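Local atomic coordinates of carboxylase (Deinococcus radiodurans, PDB entry 5H80), a protein that probably uses ATP to carboxylate biotin, acting as the biotin carboxylase part of a single-chain bacterial biotin-dependent carboxylase. Residues 140-145 with 292-297; 149-154 with 288-293; 155-160 with 302-307. All blocks are in the same frame, centred on the assembly; numbering follows the deposited sequence.

Contact 1 (140-145 with 292-297); sequences DLFGDK and QEVKYR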
loop_
_atom_site.group_PDB
_atom_site.type_symbol
_atom_site.label_atom_id
_atom_site.label_comp_id
_atom_site.label_asym_id
_atom_site.label_seq_id
_atom_site.Cartn_x
_atom_site.Cartn_y
_atom_site.Cartn_z
ATOM N N ASP A 140 5.633 13.270 -32.116
ATOM C CA ASP A 140 6.206 14.440 -32.864
ATOM C C ASP A 140 5.434 15.683 -32.545
ATOM O O ASP A 140 6.003 16.751 -32.279
ATOM C CB ASP A 140 6.190 14.237 -34.385
ATOM C CG ASP A 140 7.429 13.492 -34.900
ATOM O OD1 ASP A 140 8.533 13.615 -34.290
ATOM O OD2 ASP A 140 7.257 12.783 -35.910
ATOM N N LEU A 141 4.130 15.550 -32.572
ATOM C CA LEU A 141 3.239 16.630 -32.209
ATOM C C LEU A 141 3.412 17.144 -30.767
ATOM O O LEU A 141 3.677 18.323 -30.562
ATOM C CB LEU A 141 1.835 16.221 -32.489
ATOM C CG LEU A 141 0.791 17.375 -32.797
ATOM C CD1 LEU A 141 -0.554 16.838 -33.284
ATOM C CD2 LEU A 141 0.588 18.317 -31.601
ATOM N N PHE A 142 3.287 16.279 -29.747
ATOM C CA PHE A 142 3.356 16.764 -28.402
ATOM C C PHE A 142 4.728 17.152 -27.986
ATOM O O PHE A 142 4.871 17.776 -26.977
ATOM C CB PHE A 142 2.654 15.773 -27.412
ATOM C CG PHE A 142 1.150 15.617 -27.621
ATOM C CD1 PHE A 142 0.338 16.663 -28.026
ATOM C CD2 PHE A 142 0.513 14.464 -27.205
ATOM C CE1 PHE A 142 -1.044 16.503 -28.164
ATOM C CE2 PHE A 142 -0.865 14.305 -27.342
ATOM C CZ PHE A 142 -1.639 15.317 -27.810
ATOM N N GLY A 143 5.768 16.783 -28.787
ATOM C CA GLY A 143 7.085 17.224 -28.551
ATOM C C GLY A 143 7.426 18.545 -29.229
ATOM O O GLY A 143 8.479 19.101 -28.990
ATOM N N ASP A 144 6.488 19.104 -29.953
ATOM C CA ASP A 144 6.742 20.376 -30.640
ATOM C C ASP A 144 5.889 21.496 -30.046
ATOM O O ASP A 144 4.636 21.533 -30.181
ATOM C CB ASP A 144 6.430 20.212 -32.130
ATOM C CG ASP A 144 6.853 21.441 -32.941
ATOM O OD1 ASP A 144 8.015 21.461 -33.351
ATOM O OD2 ASP A 144 6.035 22.385 -33.132
ATOM N N LYS A 145 6.609 22.429 -29.420
ATOM C CA LYS A 145 5.948 23.552 -28.718
ATOM C C LYS A 145 4.957 24.190 -29.640
ATOM O O LYS A 145 3.748 24.281 -29.376
ATOM C CB LYS A 145 7.011 24.541 -28.198
ATOM C CG LYS A 145 6.472 25.801 -27.549
ATOM C CD LYS A 145 5.914 25.542 -26.151
ATOM C CE LYS A 145 5.076 26.720 -25.647
ATOM N NZ LYS A 145 5.320 26.955 -24.199
ATOM N N GLN A 292 -8.475 13.159 -27.391
ATOM C CA GLN A 292 -9.503 12.678 -28.349
ATOM C C GLN A 292 -9.107 13.152 -29.782
ATOM O O GLN A 292 -9.130 12.331 -30.682
ATOM C CB GLN A 292 -10.921 13.080 -28.026
ATOM C CG GLN A 292 -11.956 12.715 -29.079
ATOM C CD GLN A 292 -12.387 11.262 -28.985
ATOM O OE1 GLN A 292 -11.989 10.526 -28.081
ATOM N NE2 GLN A 292 -13.237 10.843 -29.910
ATOM N N GLU A 293 -8.628 14.370 -29.895
ATOM C CA GLU A 293 -8.271 14.934 -31.227
ATOM C C GLU A 293 -7.175 14.131 -31.908
ATOM O O GLU A 293 -7.231 13.931 -33.162
ATOM C CB GLU A 293 -7.880 16.410 -31.196
ATOM C CG GLU A 293 -8.050 17.105 -32.560
ATOM C CD GLU A 293 -9.494 17.106 -33.080
ATOM O OE1 GLU A 293 -10.481 17.060 -32.266
ATOM O OE2 GLU A 293 -9.664 17.114 -34.329
ATOM N N VAL A 294 -6.181 13.644 -31.140
ATOM C CA VAL A 294 -5.153 12.678 -31.687
ATOM C C VAL A 294 -5.445 11.168 -31.593
ATOM O O VAL A 294 -4.603 10.364 -32.026
ATOM C CB VAL A 294 -3.783 12.948 -31.139
ATOM C CG1 VAL A 294 -3.446 14.436 -31.275
ATOM C CG2 VAL A 294 -3.647 12.532 -29.612
ATOM N N LYS A 295 -6.654 10.774 -31.158
ATOM C CA LYS A 295 -6.963 9.341 -31.022
ATOM C C LYS A 295 -5.946 8.652 -30.132
ATOM O O LYS A 295 -5.342 7.622 -30.462
ATOM C CB LYS A 295 -7.011 8.687 -32.433
ATOM C CG LYS A 295 -7.981 9.451 -33.347
ATOM C CD LYS A 295 -9.406 9.492 -32.830
ATOM C CE LYS A 295 -9.962 8.095 -32.650
ATOM N NZ LYS A 295 -11.432 8.173 -32.463
ATOM N N TYR A 296 -5.758 9.239 -28.945
ATOM C CA TYR A 296 -4.629 8.825 -28.123
ATOM C C TYR A 296 -4.721 7.372 -27.723
ATOM O O TYR A 296 -5.777 6.906 -27.505
ATOM C CB TYR A 296 -4.491 9.748 -26.874
ATOM C CG TYR A 296 -3.195 9.760 -26.197
ATOM C CD1 TYR A 296 -2.161 10.661 -26.583
ATOM C CD2 TYR A 296 -2.890 8.848 -25.238
ATOM C CE1 TYR A 296 -0.909 10.703 -25.923
ATOM C CE2 TYR A 296 -1.649 8.816 -24.595
ATOM C CZ TYR A 296 -0.601 9.694 -24.941
ATOM O OH TYR A 296 0.583 9.708 -24.361
ATOM N N ARG A 297 -3.541 6.710 -27.733
ATOM C CA ARG A 297 -3.366 5.357 -27.241
ATOM C C ARG A 297 -2.232 5.331 -26.219
ATOM O O ARG A 297 -1.201 5.982 -26.357
ATOM C CB ARG A 297 -3.165 4.317 -28.384
ATOM C CG ARG A 297 -3.292 2.799 -27.909
ATOM C CD ARG A 297 -3.068 1.816 -29.045
ATOM N NE ARG A 297 -4.011 1.956 -30.139
ATOM C CZ ARG A 297 -5.019 1.144 -30.456
ATOM N NH1 ARG A 297 -5.793 1.456 -31.529
ATOM N NH2 ARG A 297 -5.317 0.035 -29.731
#

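Contact 2 (149-154 with 288-293); sequences RGLAQR and LQLAQE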
loop_
_atom_site.group_PDB
_atom_site.type_symbol
_atom_site.label_atom_id
_atom_site.label_comp_id
_atom_site.label_asym_id
_atom_site.label_seq_id
_atom_site.Cartn_x
_atom_site.Cartn_y
_atom_site.Cartn_z
ATOM N N ARG A 149 0.708 23.880 -29.245
ATOM C CA ARG A 149 0.043 25.158 -29.051
ATOM C C ARG A 149 -1.056 25.388 -30.041
ATOM O O ARG A 149 -2.187 25.671 -29.644
ATOM C CB ARG A 149 1.072 26.288 -29.108
ATOM C CG ARG A 149 0.584 27.682 -28.743
ATOM C CD ARG A 149 1.769 28.668 -28.803
ATOM N NE ARG A 149 1.264 30.017 -28.619
ATOM C CZ ARG A 149 1.195 30.659 -27.453
ATOM N NH1 ARG A 149 1.660 30.122 -26.309
ATOM N NH2 ARG A 149 0.643 31.862 -27.433
ATOM N N GLY A 150 -0.764 25.190 -31.323
ATOM C CA GLY A 150 -1.744 25.379 -32.337
ATOM C C GLY A 150 -2.939 24.480 -32.211
ATOM O O GLY A 150 -4.071 24.945 -32.402
ATOM N N LEU A 151 -2.678 23.215 -31.883
ATOM C CA LEU A 151 -3.728 22.250 -31.509
ATOM C C LEU A 151 -4.562 22.747 -30.327
ATOM O O LEU A 151 -5.812 22.735 -30.433
ATOM C CB LEU A 151 -3.156 20.897 -31.137
ATOM C CG LEU A 151 -4.112 19.739 -30.851
ATOM C CD1 LEU A 151 -5.000 19.375 -32.041
ATOM C CD2 LEU A 151 -3.330 18.503 -30.491
ATOM N N ALA A 152 -3.911 23.234 -29.292
ATOM C CA ALA A 152 -4.648 23.771 -28.145
ATOM C C ALA A 152 -5.580 24.926 -28.620
ATOM O O ALA A 152 -6.785 24.916 -28.410
ATOM C CB ALA A 152 -3.712 24.221 -27.081
ATOM N N GLN A 153 -4.987 25.870 -29.350
ATOM C CA GLN A 153 -5.699 27.035 -29.852
ATOM C C GLN A 153 -6.890 26.685 -30.717
ATOM O O GLN A 153 -7.921 27.286 -30.533
ATOM C CB GLN A 153 -4.777 27.922 -30.634
ATOM C CG GLN A 153 -3.780 28.647 -29.760
ATOM C CD GLN A 153 -2.805 29.403 -30.569
ATOM O OE1 GLN A 153 -2.437 28.973 -31.645
ATOM N NE2 GLN A 153 -2.365 30.513 -30.059
ATOM N N ARG A 154 -6.773 25.702 -31.623
ATOM C CA ARG A 154 -7.882 25.251 -32.472
ATOM C C ARG A 154 -9.039 24.566 -31.727
ATOM O O ARG A 154 -10.192 24.673 -32.085
ATOM C CB ARG A 154 -7.307 24.356 -33.610
ATOM C CG ARG A 154 -6.404 25.153 -34.565
ATOM C CD ARG A 154 -5.939 24.408 -35.823
ATOM N NE ARG A 154 -4.530 23.981 -35.720
ATOM C CZ ARG A 154 -4.102 22.784 -35.308
ATOM N NH1 ARG A 154 -4.940 21.815 -34.976
ATOM N NH2 ARG A 154 -2.814 22.553 -35.242
ATOM N N LEU A 288 -9.178 15.866 -22.108
ATOM C CA LEU A 288 -9.917 14.963 -22.928
ATOM C C LEU A 288 -10.091 15.363 -24.419
ATOM O O LEU A 288 -9.914 14.505 -25.253
ATOM C CB LEU A 288 -11.252 14.639 -22.301
ATOM C CG LEU A 288 -11.297 13.806 -20.961
ATOM C CD1 LEU A 288 -12.710 13.751 -20.458
ATOM C CD2 LEU A 288 -10.636 12.391 -21.116
ATOM N N GLN A 289 -10.271 16.654 -24.698
ATOM C CA GLN A 289 -10.319 17.266 -26.079
ATOM C C GLN A 289 -8.983 17.109 -26.805
ATOM O O GLN A 289 -8.993 16.554 -27.855
ATOM C CB GLN A 289 -10.596 18.769 -26.018
ATOM C CG GLN A 289 -12.009 19.146 -25.614
ATOM C CD GLN A 289 -12.202 20.636 -25.679
ATOM O OE1 GLN A 289 -11.974 21.407 -24.678
ATOM N NE2 GLN A 289 -12.442 21.101 -26.915
ATOM N N LEU A 290 -7.867 17.415 -26.156
ATOM C CA LEU A 290 -6.541 17.221 -26.693
ATOM C C LEU A 290 -6.307 15.762 -27.054
ATOM O O LEU A 290 -5.833 15.408 -28.127
ATOM C CB LEU A 290 -5.518 17.686 -25.683
ATOM C CG LEU A 290 -5.563 19.174 -25.511
ATOM C CD1 LEU A 290 -4.765 19.575 -24.296
ATOM C CD2 LEU A 290 -5.071 19.897 -26.755
ATOM N N ALA A 291 -6.652 14.864 -26.124
ATOM C CA ALA A 291 -6.338 13.443 -26.318
ATOM C C ALA A 291 -7.203 12.821 -27.441
ATOM O O ALA A 291 -6.768 12.034 -28.297
ATOM C CB ALA A 291 -6.731 12.720 -25.021
ATOM N N GLN A 292 -8.475 13.159 -27.391
ATOM C CA GLN A 292 -9.503 12.678 -28.349
ATOM C C GLN A 292 -9.107 13.152 -29.782
ATOM O O GLN A 292 -9.130 12.331 -30.682
ATOM C CB GLN A 292 -10.921 13.080 -28.026
ATOM C CG GLN A 292 -11.956 12.715 -29.079
ATOM C CD GLN A 292 -12.387 11.262 -28.985
ATOM O OE1 GLN A 292 -11.989 10.526 -28.081
ATOM N NE2 GLN A 292 -13.237 10.843 -29.910
ATOM N N GLU A 293 -8.628 14.370 -29.895
ATOM C CA GLU A 293 -8.271 14.934 -31.227
ATOM C C GLU A 293 -7.175 14.131 -31.908
ATOM O O GLU A 293 -7.231 13.931 -33.162
ATOM C CB GLU A 293 -7.880 16.410 -31.196
ATOM C CG GLU A 293 -8.050 17.105 -32.560
ATOM C CD GLU A 293 -9.494 17.106 -33.080
ATOM O OE1 GLU A 293 -10.481 17.060 -32.266
ATOM O OE2 GLU A 293 -9.664 17.114 -34.329
#

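Contact 3 (155-160 with 302-307); sequences LGVPVI and FEFLVT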
loop_
_atom_site.group_PDB
_atom_site.type_symbol
_atom_site.label_atom_id
_atom_site.label_comp_id
_atom_site.label_asym_id
_atom_site.label_seq_id
_atom_site.Cartn_x
_atom_site.Cartn_y
_atom_site.Cartn_z
ATOM N N LEU A 155 -8.722 23.932 -30.619
ATOM C CA LEU A 155 -9.722 23.387 -29.693
ATOM C C LEU A 155 -10.285 24.315 -28.637
ATOM O O LEU A 155 -11.103 23.873 -27.797
ATOM C CB LEU A 155 -9.095 22.106 -28.990
ATOM C CG LEU A 155 -9.257 20.677 -29.524
ATOM C CD1 LEU A 155 -9.809 20.558 -30.899
ATOM C CD2 LEU A 155 -7.958 19.866 -29.336
ATOM N N GLY A 156 -9.892 25.582 -28.606
ATOM C CA GLY A 156 -10.392 26.481 -27.555
ATOM C C GLY A 156 -9.715 26.406 -26.177
ATOM O O GLY A 156 -10.146 27.073 -25.213
ATOM N N VAL A 157 -8.588 25.650 -26.085
ATOM C CA VAL A 157 -7.876 25.422 -24.855
ATOM C C VAL A 157 -6.878 26.576 -24.701
ATOM O O VAL A 157 -5.988 26.782 -25.590
ATOM C CB VAL A 157 -7.137 24.037 -24.809
ATOM C CG1 VAL A 157 -6.310 23.946 -23.557
ATOM C CG2 VAL A 157 -8.093 22.852 -24.939
ATOM N N PRO A 158 -6.956 27.351 -23.574
ATOM C CA PRO A 158 -6.060 28.478 -23.400
ATOM C C PRO A 158 -4.647 28.102 -23.241
ATOM O O PRO A 158 -4.368 27.040 -22.629
ATOM C CB PRO A 158 -6.532 29.180 -22.132
ATOM C CG PRO A 158 -7.799 28.572 -21.788
ATOM C CD PRO A 158 -7.820 27.212 -22.378
ATOM N N VAL A 159 -3.799 28.901 -23.903
ATOM C CA VAL A 159 -2.359 28.865 -23.743
ATOM C C VAL A 159 -1.763 30.212 -23.293
ATOM O O VAL A 159 -2.365 31.277 -23.498
ATOM C CB VAL A 159 -1.651 28.359 -25.040
ATOM C CG1 VAL A 159 -2.229 27.049 -25.558
ATOM C CG2 VAL A 159 -1.805 29.399 -26.151
ATOM N N ILE A 160 -0.575 30.144 -22.765
ATOM C CA ILE A 160 0.114 31.254 -22.213
ATOM C C ILE A 160 0.403 32.256 -23.343
ATOM O O ILE A 160 0.772 31.832 -24.451
ATOM C CB ILE A 160 1.401 30.901 -21.502
ATOM C CG1 ILE A 160 1.097 30.059 -20.241
ATOM C CG2 ILE A 160 2.100 32.172 -21.040
ATOM C CD1 ILE A 160 2.304 29.658 -19.429
ATOM N N PHE A 302 -1.571 15.884 -19.373
ATOM C CA PHE A 302 -1.726 17.227 -19.828
ATOM C C PHE A 302 -1.563 18.147 -18.602
ATOM O O PHE A 302 -2.361 18.054 -17.621
ATOM C CB PHE A 302 -3.057 17.357 -20.485
ATOM C CG PHE A 302 -3.174 16.545 -21.683
ATOM C CD1 PHE A 302 -2.725 17.076 -22.914
ATOM C CD2 PHE A 302 -3.524 15.182 -21.621
ATOM C CE1 PHE A 302 -2.759 16.304 -24.074
ATOM C CE2 PHE A 302 -3.497 14.388 -22.779
ATOM C CZ PHE A 302 -3.150 14.973 -23.998
ATOM N N GLU A 303 -0.558 18.995 -18.678
ATOM C CA GLU A 303 -0.074 19.916 -17.605
ATOM C C GLU A 303 -0.703 21.346 -17.807
ATOM O O GLU A 303 -0.755 21.850 -18.930
ATOM C CB GLU A 303 1.401 20.011 -17.423
ATOM C CG GLU A 303 2.025 18.668 -17.204
ATOM C CD GLU A 303 3.545 18.773 -17.002
ATOM O OE1 GLU A 303 4.093 19.887 -17.198
ATOM O OE2 GLU A 303 4.150 17.766 -16.636
ATOM N N PHE A 304 -1.143 21.924 -16.713
ATOM C CA PHE A 304 -1.693 23.283 -16.731
ATOM C C PHE A 304 -1.150 24.104 -15.560
ATOM O O PHE A 304 -0.803 23.575 -14.503
ATOM C CB PHE A 304 -3.225 23.243 -16.599
ATOM C CG PHE A 304 -3.911 22.464 -17.618
ATOM C CD1 PHE A 304 -4.441 23.047 -18.798
ATOM C CD2 PHE A 304 -4.121 21.062 -17.456
ATOM C CE1 PHE A 304 -5.116 22.375 -19.707
ATOM C CE2 PHE A 304 -4.835 20.311 -18.452
ATOM C CZ PHE A 304 -5.303 20.963 -19.623
ATOM N N LEU A 305 -1.094 25.423 -15.771
ATOM C CA LEU A 305 -0.994 26.401 -14.711
ATOM C C LEU A 305 -2.393 26.990 -14.492
ATOM O O LEU A 305 -3.140 27.317 -15.447
ATOM C CB LEU A 305 -0.002 27.545 -15.031
ATOM C CG LEU A 305 1.467 27.107 -15.245
ATOM C CD1 LEU A 305 2.281 28.350 -15.587
ATOM C CD2 LEU A 305 1.933 26.354 -14.037
ATOM N N VAL A 306 -2.773 27.073 -13.205
ATOM C CA VAL A 306 -4.058 27.476 -12.818
ATOM C C VAL A 306 -4.003 28.611 -11.753
ATOM O O VAL A 306 -3.272 28.521 -10.727
ATOM C CB VAL A 306 -4.845 26.206 -12.219
ATOM C CG1 VAL A 306 -6.274 26.584 -11.799
ATOM C CG2 VAL A 306 -4.865 25.015 -13.173
ATOM N N THR A 307 -4.716 29.745 -12.043
ATOM C CA THR A 307 -4.631 30.952 -11.291
ATOM C C THR A 307 -5.623 30.701 -10.075
ATOM O O THR A 307 -6.473 29.828 -10.204
ATOM C CB THR A 307 -5.190 32.181 -12.048
ATOM O OG1 THR A 307 -6.599 32.108 -12.264
ATOM C CG2 THR A 307 -4.396 32.363 -13.332
#

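Contact 1 (140-145 with 292-297)
Leu141 and Val294 mark the nearest backbone approach, their CA atoms 9.3 Å apart, where the end of helix 136-142 faces the chain just leaving helix 277-293. No hydrogen bond links the segments, so side chains alone span the space. Phe142 does most of the work. Its first torsion sets CG anti to the carbonyl carbon (chi1 -65°), and the far end of the ring reaches the two branches of Val294: CZ lies 3.9 Å from Val294 CG2 and 4.0 Å from Val294 CG1. The valine and the ring advance on one another from opposite directions, CG2 arriving at a slant to the ring. Next to CZ, Phe142 CE2 sits 3.9 Å from Tyr296 CE1, and here the rims of the two rings meet, each near the other's plane, with no stacking. Val294 CG2 also lies in the plane of the tyrosine ring, at its edge. Leu141 adds a looser touch, its CD1 at 4.3 Å from Val294 CG1. Replacing Phe142 by an alanine would probably leave both Val294 methyls and the edge of Tyr296 without this partner and open a gap toward Leu151 and Phe302, which also pack on the ring. The hydroxyl of Tyr296 is hydrogen-bonded to Leu299 O, while Thr138 of helix 136-142 touches both Tyr296 and Val294. The turn that presents these two residues is a Schellman motif: Lys295 takes positive phi (55°), with Lys295 N bonded to Gln292 O at 3.0 Å and Tyr296 N to Ala291 O at 3.0 Å. A helix of the ATP-grasp region thus ends in a Schellman turn whose apolar residues pack against the end of helix 136-142.

Contact 2 (149-154 with 288-293)
Helices 145-154 and 277-293 meet around Ala152 and Leu290, whose CA atoms stand 7.0 Å apart; the axes of the two short segments pass at 10.3 Å with an angle of 112° between their directions. This is helix-helix packing beside the antiparallel sheet of the ATP-grasp fold, and Phe314 of strand 312-318 touches both Ala152 and Leu290 from the sheet. Leu290 enters by one methyl: CD2 rests 4.1 Å from Ala152 CA, and the same methyl lies 4.2 Å from Leu151 CG. This close approach to the backbone of the facing helix is consistent with the small side chain of Ala152, which leaves its CA within reach of Leu290. Leu151 divides its branches. With CG anti to the backbone N (chi1 -174°), the side chain extends across the interface, sending CD1 to Glu293 CG at 3.8 Å, while CD2 packs among Leu141, Phe142 and Val294. The leucine and the glutamate cross at a slant, and only the aliphatic part of Glu293 takes part. A bend at its second torsion (chi2 61°) turns the chain beyond CG, and the exposed side chain lies near a bound ethanediol probably left from crystallisation. Arg154 and Glu293 form no salt bridge: Arg154 NH1 and Glu293 OE2 remain 6.7 Å apart, so any attraction between the opposite charges would act at a distance. The Arg154 side chain instead folds back over its own helix, where one face of the guanidinium has Gly150 O 3.5 Å above its plane, set toward the rim of the group.

Contact 3 (155-160 with 302-307)
Val157 meets Phe304 and Ile160 meets Leu305, two apolar touches between the chain following helix 145-154 and strand 299-306. Val157 CG1 comes to the edge of the Phe304 ring, near its plane, at 4.3 Å from CE1. The second pair joins by end methyls: Ile160 CD1 lies 4.1 Å from Leu305 CD1, the two side chains crossing at a slant. Each has CD1 anti to its own CA (chi2 -179° in Ile160), so both chains are extended and span backbones whose CA atoms, in Ile160 and Leu305, are 9.0 Å apart. Because Phe304 and Leu305 are neighbours on a strand, their side chains leave it in roughly opposite directions. The loop therefore touches the strand from both faces of the sheet, Val157 on the face carrying helix 277-293, where Leu283 and Ala286 also touch Phe304, and Ile160 on the other. What lies between is strand 312-318: Pro158 shares a backbone hydrogen bond with Phe314, Val157 packs on Phe314 and Ile160 on Tyr313. Further out, the helix end fixes where the loop begins. Gly156 takes positive phi (81°) in a Schellman motif, and Val157 N bonds to Ala152 O; a side chain at Gly156 would run into the carbonyl O of Leu155. Two side chains from the helices hold the loop's carbonyls, Gln289 NE2 bonding to Leu155 O and Arg149 NH1 to Ile160 O. On the strand itself, Phe302 and Phe304 bond through their backbones to Val240 and Ile238. The loop thus passes round strand 312-318, the outermost strand at this side of the four-stranded antiparallel sheet, within the ATP-grasp region expected of a biotin carboxylase.

In the fold
All three contacts are apolar and none has a hydrogen bond between its segments. Contacts 1 and 2 both use the C-terminal end of helix 277-293, against the successive helices 136-142 and 145-154; contact 3 follows the chain onward on both sides, to the loop after helix 145-154 and to strand 299-306. Contact 1 is partly buried and combines a ring-edge meeting with aliphatic packing on Val294. Contact 2 is a buried aliphatic interface whose exposed member is Glu293, whereas contact 3 is buried, thin and placed at the sheet. Phe302 joins them, its CE1 packing on Phe142 CZ of contact 1 and on Leu290 CB of contact 2.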